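Local atomic coordinates of triphenylmethane reductase (Citrobacter sp., PDB entry 2JL1), a protein that probably reduces triphenylmethane dyes with the help of NADPH, using a cofactor-binding domain of the NADP Rossmann type. Residues A[226-231]-A[247-252]; A[163-168]-A[204-209]. All blocks are in the same frame, centred on the assembly; numbering follows the deposited sequence.

Overall arrangement
Both contacts lie in the part of this NmrA-like reductase beyond the seven-stranded parallel Rossmann sheet, and their centres are 12 Å apart on the same side of the chain's centre. Contact 2 closes along the chain before contact 1 opens. It sets the loop after strand 160-163 on the start of helix 206-217, while contact 1 pairs helices 228-237 and 242-256. The short two-stranded parallel sheet of 160-163 and 222-225 runs into both. Asn164 ND2 donates to Ala249 O, Val226 N to Thr163 O, and Phe206 meets Tyr252 edge-to-face, which joins the four segments; the side chains of Trp204 and Tyr252 lie about 10 and 11 Å from the bound NADP.

Contact 1 of 2, residues A[226-231]-A[247-252]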
loop_
_atom_site.group_PDB
_atom_site.type_symbol
_atom_site.label_atom_id
_atom_site.label_comp_id
_atom_site.label_asym_id
_atom_site.label_seq_id
_atom_site.Cartn_x
_atom_site.Cartn_y
_atom_site.Cartn_z
ATOM N N VAL A 226 -1.623 1.203 35.215
ATOM C CA VAL A 226 -2.646 0.149 35.360
ATOM C C VAL A 226 -2.568 -0.786 34.171
ATOM O O VAL A 226 -1.819 -0.523 33.245
ATOM C CB VAL A 226 -4.098 0.717 35.497
ATOM C CG1 VAL A 226 -4.257 1.527 36.792
ATOM C CG2 VAL A 226 -4.482 1.551 34.287
ATOM N N SER A 227 -3.345 -1.872 34.199
ATOM C CA SER A 227 -3.455 -2.766 33.056
ATOM C C SER A 227 -4.295 -2.162 31.918
ATOM O O SER A 227 -5.054 -1.216 32.124
ATOM C CB SER A 227 -4.040 -4.114 33.498
ATOM O OG SER A 227 -5.440 -4.042 33.752
ATOM N N PHE A 228 -4.144 -2.720 30.720
ATOM C CA PHE A 228 -5.035 -2.458 29.606
ATOM C C PHE A 228 -6.522 -2.464 30.011
ATOM O O PHE A 228 -7.263 -1.516 29.716
ATOM C CB PHE A 228 -4.797 -3.490 28.511
ATOM C CG PHE A 228 -5.584 -3.241 27.247
ATOM C CD1 PHE A 228 -5.052 -2.459 26.226
ATOM C CD2 PHE A 228 -6.838 -3.819 27.061
ATOM C CE1 PHE A 228 -5.766 -2.238 25.043
ATOM C CE2 PHE A 228 -7.560 -3.591 25.881
ATOM C CZ PHE A 228 -7.017 -2.797 24.876
ATOM N N GLU A 229 -6.953 -3.527 30.674
ATOM C CA GLU A 229 -8.372 -3.678 31.019
ATOM C C GLU A 229 -8.759 -2.709 32.148
ATOM O O GLU A 229 -9.851 -2.143 32.138
ATOM C CB GLU A 229 -8.708 -5.143 31.364
ATOM C CG GLU A 229 -10.031 -5.696 30.760
ATOM C CD GLU A 229 -10.103 -5.663 29.211
ATOM O OE1 GLU A 229 -10.963 -4.920 28.690
ATOM O OE2 GLU A 229 -9.323 -6.370 28.508
ATOM N N GLU A 230 -7.854 -2.477 33.091
ATOM C CA GLU A 230 -8.093 -1.449 34.097
ATOM C C GLU A 230 -8.204 -0.049 33.465
ATOM O O GLU A 230 -9.055 0.739 33.862
ATOM C CB GLU A 230 -7.018 -1.478 35.166
ATOM C CG GLU A 230 -7.118 -2.683 36.106
ATOM C CD GLU A 230 -5.918 -2.806 37.018
ATOM O OE1 GLU A 230 -4.775 -2.530 36.582
ATOM O OE2 GLU A 230 -6.119 -3.183 38.188
ATOM N N GLU A 231 -7.365 0.244 32.475
ATOM C CA GLU A 231 -7.450 1.523 31.754
ATOM C C GLU A 231 -8.802 1.724 31.063
ATOM O O GLU A 231 -9.467 2.738 31.293
ATOM C CB GLU A 231 -6.312 1.679 30.739
ATOM C CG GLU A 231 -6.278 3.065 30.047
ATOM C CD GLU A 231 -5.917 4.216 30.997
ATOM O OE1 GLU A 231 -5.323 3.971 32.073
ATOM O OE2 GLU A 231 -6.232 5.367 30.658
ATOM N N ILE A 247 -9.563 2.686 22.056
ATOM C CA ILE A 247 -8.508 3.249 21.206
ATOM C C ILE A 247 -7.370 3.838 22.062
ATOM O O ILE A 247 -6.186 3.637 21.788
ATOM C CB ILE A 247 -9.047 4.387 20.279
ATOM C CG1 ILE A 247 -10.272 3.941 19.462
ATOM C CG2 ILE A 247 -7.915 4.934 19.374
ATOM C CD1 ILE A 247 -10.008 2.910 18.362
ATOM N N THR A 248 -7.754 4.566 23.097
ATOM C CA THR A 248 -6.807 5.207 23.992
ATOM C C THR A 248 -5.957 4.155 24.731
ATOM O O THR A 248 -4.726 4.256 24.769
ATOM C CB THR A 248 -7.566 6.098 24.976
ATOM O OG1 THR A 248 -8.262 7.110 24.224
ATOM C CG2 THR A 248 -6.625 6.754 25.981
ATOM N N ALA A 249 -6.619 3.155 25.316
ATOM C CA ALA A 249 -5.897 2.060 25.974
ATOM C C ALA A 249 -4.975 1.354 24.984
ATOM O O ALA A 249 -3.903 0.887 25.374
ATOM C CB ALA A 249 -6.847 1.073 26.596
ATOM N N ALA A 250 -5.378 1.263 23.710
ATOM C CA ALA A 250 -4.562 0.532 22.744
ATOM C C ALA A 250 -3.313 1.336 22.397
ATOM O O ALA A 250 -2.244 0.767 22.157
ATOM C CB ALA A 250 -5.359 0.191 21.484
ATOM N N ILE A 251 -3.455 2.657 22.375
ATOM C CA ILE A 251 -2.328 3.547 22.066
ATOM C C ILE A 251 -1.330 3.509 23.239
ATOM O O ILE A 251 -0.118 3.464 23.021
ATOM C CB ILE A 251 -2.825 4.992 21.750
ATOM C CG1 ILE A 251 -3.436 5.032 20.332
ATOM C CG2 ILE A 251 -1.689 6.007 21.830
ATOM C CD1 ILE A 251 -4.235 6.363 20.017
ATOM N N TYR A 252 -1.839 3.502 24.475
ATOM C CA TYR A 252 -0.959 3.388 25.641
ATOM C C TYR A 252 -0.237 2.038 25.627
ATOM O O TYR A 252 0.928 1.953 25.947
ATOM C CB TYR A 252 -1.761 3.501 26.931
ATOM C CG TYR A 252 -2.239 4.892 27.303
ATOM C CD1 TYR A 252 -1.486 6.032 27.007
ATOM C CD2 TYR A 252 -3.413 5.050 28.032
ATOM C CE1 TYR A 252 -1.923 7.305 27.390
ATOM C CE2 TYR A 252 -3.866 6.314 28.427
ATOM C CZ TYR A 252 -3.114 7.431 28.098
ATOM O OH TYR A 252 -3.553 8.656 28.513
HETATM O O HOH W 1 -5.660 8.688 30.767
#
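With CG anti to the backbone N (chi1 -175°), Phe228 swings its ring off helix 228-237 and onto helix 242-256, where it meets Ala249 and Ala250. Glu231, one turn on, has the same first torsion, but its chain bends at chi2 (68°) and carries the carboxylate to the ring of Tyr252. The methyl of Ala249 sits over one face of the Phe228 ring, shifted toward the rim; its CB lies 4.2 Å from the ring centroid, a CH-pi contact. The CD1-CE1 side of the ring also lies against the helix backbone, with Phe228 CD1 3.6 Å from Ala249 O. Phe228 CE1 lies 4.3 Å from Ala250 CB.

On its other side, Ala249 CB is 4.0 Å from Glu231 CG, so this one small residue is packed between Phe228 and the aliphatic part of Glu231. The close approach of the helices, with Phe228 CA 5.9 Å from Ala249 CA, is consistent with the small side chain of Ala249. Glu231 OE2 then approaches the edge of the Tyr252 ring, near its plane, at 3.4 Å from CE2, with the carboxylate plane turned 88° to the ring. A water bridges the same two residues, bonded to Tyr252 OH and only weakly to Glu231 OE2.

At the start of helix 228-237, Ser227 (the N-cap) and Glu230 form a capping box: Ser227 OG accepts from Glu230 N, and Glu230 OE1 takes the nearly straight bond from Ser227 N through its anti lone pair.

No direct hydrogen bond joins the two segments. The helix pair is held by apolar contact around Ala249, while the carboxylate of the buried Glu231 faces the ring's C-H edge, probably a mildly favourable electrostatic contact.

Contact 2 of 2, residues A[163-168]-A[204-209]; sequences TNAGSG and WTFDEL
Phe206 carries the apolar part of this contact. Thr163 CG2 stands over one face of its ring, 4.1 Å from the centroid and 21° off the normal, a CH-pi contact displaced toward the rim. Ala165 CB comes in obliquely, 3.7 Å from Phe206 CD1. The opposite face is taken by Trp204 CZ3, which lies above the ring centre. Nearby, the methyl of Thr205 rests against the loop backbone, with CG2 3.8 Å from Ser167 O.

Water does the polar work. One molecule donates to Gly166 O and to Gly168 O and accepts from Phe206 N; a second donates to Gly166 O and accepts from Asp207 N. Two backbone N-H groups at the start of helix 206-217 are thereby linked to the loop. Thr205 is the N-cap of that helix, its OG1 accepting a weak bond from Glu208 N. The facing loop is a type II' beta turn from Ala165 to Gly168, closed by Gly168 N to Ala165 O at 2.9 Å, with Gly166 at positive phi.

Just before it, Thr163 forms an ST turn. Its chi1 of 80° puts OG1 where Ala165 N can donate to it, and directs CG2, anti to the carbonyl carbon, at the Phe206 ring. His223 probably helps position both segments: NE2 bonds Thr163 OG1, while ND1 bonds Asp207 OD1. Trp204, behind Phe206, is tied through NE1 to Ser172 OG.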
loop_
_atom_site.group_PDB
_atom_site.type_symbol
_atom_site.label_atom_id
_atom_site.label_comp_id
_atom_site.label_asym_id
_atom_site.label_seq_id
_atom_site.Cartn_x
_atom_site.Cartn_y
_atom_site.Cartn_z
ATOM N N THR A 163 -2.614 5.633 33.175
ATOM C CA THR A 163 -2.369 5.067 31.841
ATOM C C THR A 163 -1.940 3.630 31.964
ATOM O O THR A 163 -1.466 3.220 33.002
ATOM C CB THR A 163 -1.161 5.745 31.122
ATOM O OG1 THR A 163 0.060 5.192 31.627
ATOM C CG2 THR A 163 -1.148 7.235 31.325
ATOM N N ASN A 164 -2.038 2.881 30.872
ATOM C CA ASN A 164 -1.369 1.582 30.809
ATOM C C ASN A 164 -0.103 1.612 29.941
ATOM O O ASN A 164 0.255 0.595 29.352
ATOM C CB ASN A 164 -2.337 0.485 30.326
ATOM C CG ASN A 164 -3.037 0.848 29.029
ATOM O OD1 ASN A 164 -3.591 1.936 28.902
ATOM N ND2 ASN A 164 -3.025 -0.066 28.058
ATOM N N ALA A 165 0.601 2.751 29.927
ATOM C CA ALA A 165 1.807 2.937 29.100
ATOM C C ALA A 165 3.107 2.513 29.767
ATOM O O ALA A 165 4.151 2.477 29.120
ATOM C CB ALA A 165 1.927 4.398 28.656
ATOM N N GLY A 166 3.059 2.191 31.052
ATOM C CA GLY A 166 4.266 1.944 31.830
ATOM C C GLY A 166 5.283 3.067 31.692
ATOM O O GLY A 166 4.946 4.264 31.804
ATOM N N SER A 167 6.530 2.674 31.426
ATOM C CA SER A 167 7.616 3.594 31.244
ATOM C C SER A 167 7.936 3.703 29.761
ATOM O O SER A 167 9.041 4.046 29.393
ATOM C CB SER A 167 8.847 3.119 32.040
ATOM O OG SER A 167 9.368 1.914 31.495
ATOM N N GLY A 168 6.937 3.423 28.917
ATOM C CA GLY A 168 7.049 3.567 27.491
ATOM C C GLY A 168 7.464 4.983 27.109
ATOM O O GLY A 168 7.031 5.973 27.710
ATOM N N TRP A 204 9.804 11.677 26.161
ATOM C CA TRP A 204 9.358 11.807 27.552
ATOM C C TRP A 204 8.620 10.536 27.963
ATOM O O TRP A 204 8.351 9.657 27.136
ATOM C CB TRP A 204 8.445 13.039 27.686
ATOM C CG TRP A 204 7.273 13.108 26.676
ATOM C CD1 TRP A 204 7.318 13.625 25.422
ATOM C CD2 TRP A 204 5.903 12.702 26.890
ATOM N NE1 TRP A 204 6.089 13.545 24.822
ATOM C CE2 TRP A 204 5.194 12.996 25.700
ATOM C CE3 TRP A 204 5.213 12.128 27.968
ATOM C CZ2 TRP A 204 3.822 12.717 25.545
ATOM C CZ3 TRP A 204 3.855 11.845 27.824
ATOM C CH2 TRP A 204 3.168 12.137 26.619
ATOM N N THR A 205 8.324 10.419 29.248
ATOM C CA THR A 205 7.570 9.297 29.739
ATOM C C THR A 205 6.403 9.909 30.501
ATOM O O THR A 205 6.403 11.134 30.798
ATOM C CB THR A 205 8.421 8.413 30.684
ATOM O OG1 THR A 205 8.901 9.215 31.772
ATOM C CG2 THR A 205 9.637 7.798 29.919
ATOM N N PHE A 206 5.434 9.084 30.862
ATOM C CA PHE A 206 4.306 9.603 31.643
ATOM C C PHE A 206 4.669 9.983 33.082
ATOM O O PHE A 206 4.098 10.921 33.633
ATOM C CB PHE A 206 3.103 8.672 31.551
ATOM C CG PHE A 206 2.385 8.791 30.249
ATOM C CD1 PHE A 206 2.724 7.973 29.175
ATOM C CD2 PHE A 206 1.405 9.774 30.066
ATOM C CE1 PHE A 206 2.074 8.096 27.950
ATOM C CE2 PHE A 206 0.751 9.920 28.807
ATOM C CZ PHE A 206 1.100 9.080 27.755
ATOM N N ASP A 207 5.636 9.280 33.675
ATOM C CA ASP A 207 6.256 9.742 34.922
ATOM C C ASP A 207 6.717 11.193 34.828
ATOM O O ASP A 207 6.422 11.987 35.721
ATOM C CB ASP A 207 7.433 8.849 35.329
ATOM C CG ASP A 207 6.995 7.617 36.076
ATOM O OD1 ASP A 207 5.776 7.392 36.244
ATOM O OD2 ASP A 207 7.877 6.878 36.544
ATOM N N GLU A 208 7.435 11.522 33.756
ATOM C CA GLU A 208 7.924 12.869 33.472
ATOM C C GLU A 208 6.782 13.868 33.274
ATOM O O GLU A 208 6.844 14.989 33.765
ATOM C CB GLU A 208 8.792 12.897 32.209
ATOM C CG GLU A 208 9.457 14.254 32.017
ATOM C CD GLU A 208 10.419 14.328 30.850
ATOM O OE1 GLU A 208 10.675 13.297 30.182
ATOM O OE2 GLU A 208 10.943 15.444 30.633
ATOM N N LEU A 209 5.748 13.459 32.531
ATOM C CA LEU A 209 4.576 14.299 32.371
ATOM C C LEU A 209 3.918 14.633 33.709
ATOM O O LEU A 209 3.462 15.765 33.908
ATOM C CB LEU A 209 3.537 13.634 31.437
ATOM C CG LEU A 209 2.273 14.465 31.133
ATOM C CD1 LEU A 209 2.644 15.851 30.578
ATOM C CD2 LEU A 209 1.377 13.717 30.145
HETATM O O HOH W 2 6.549 6.504 32.982
HETATM O O HOH W 3 5.651 6.334 29.880
#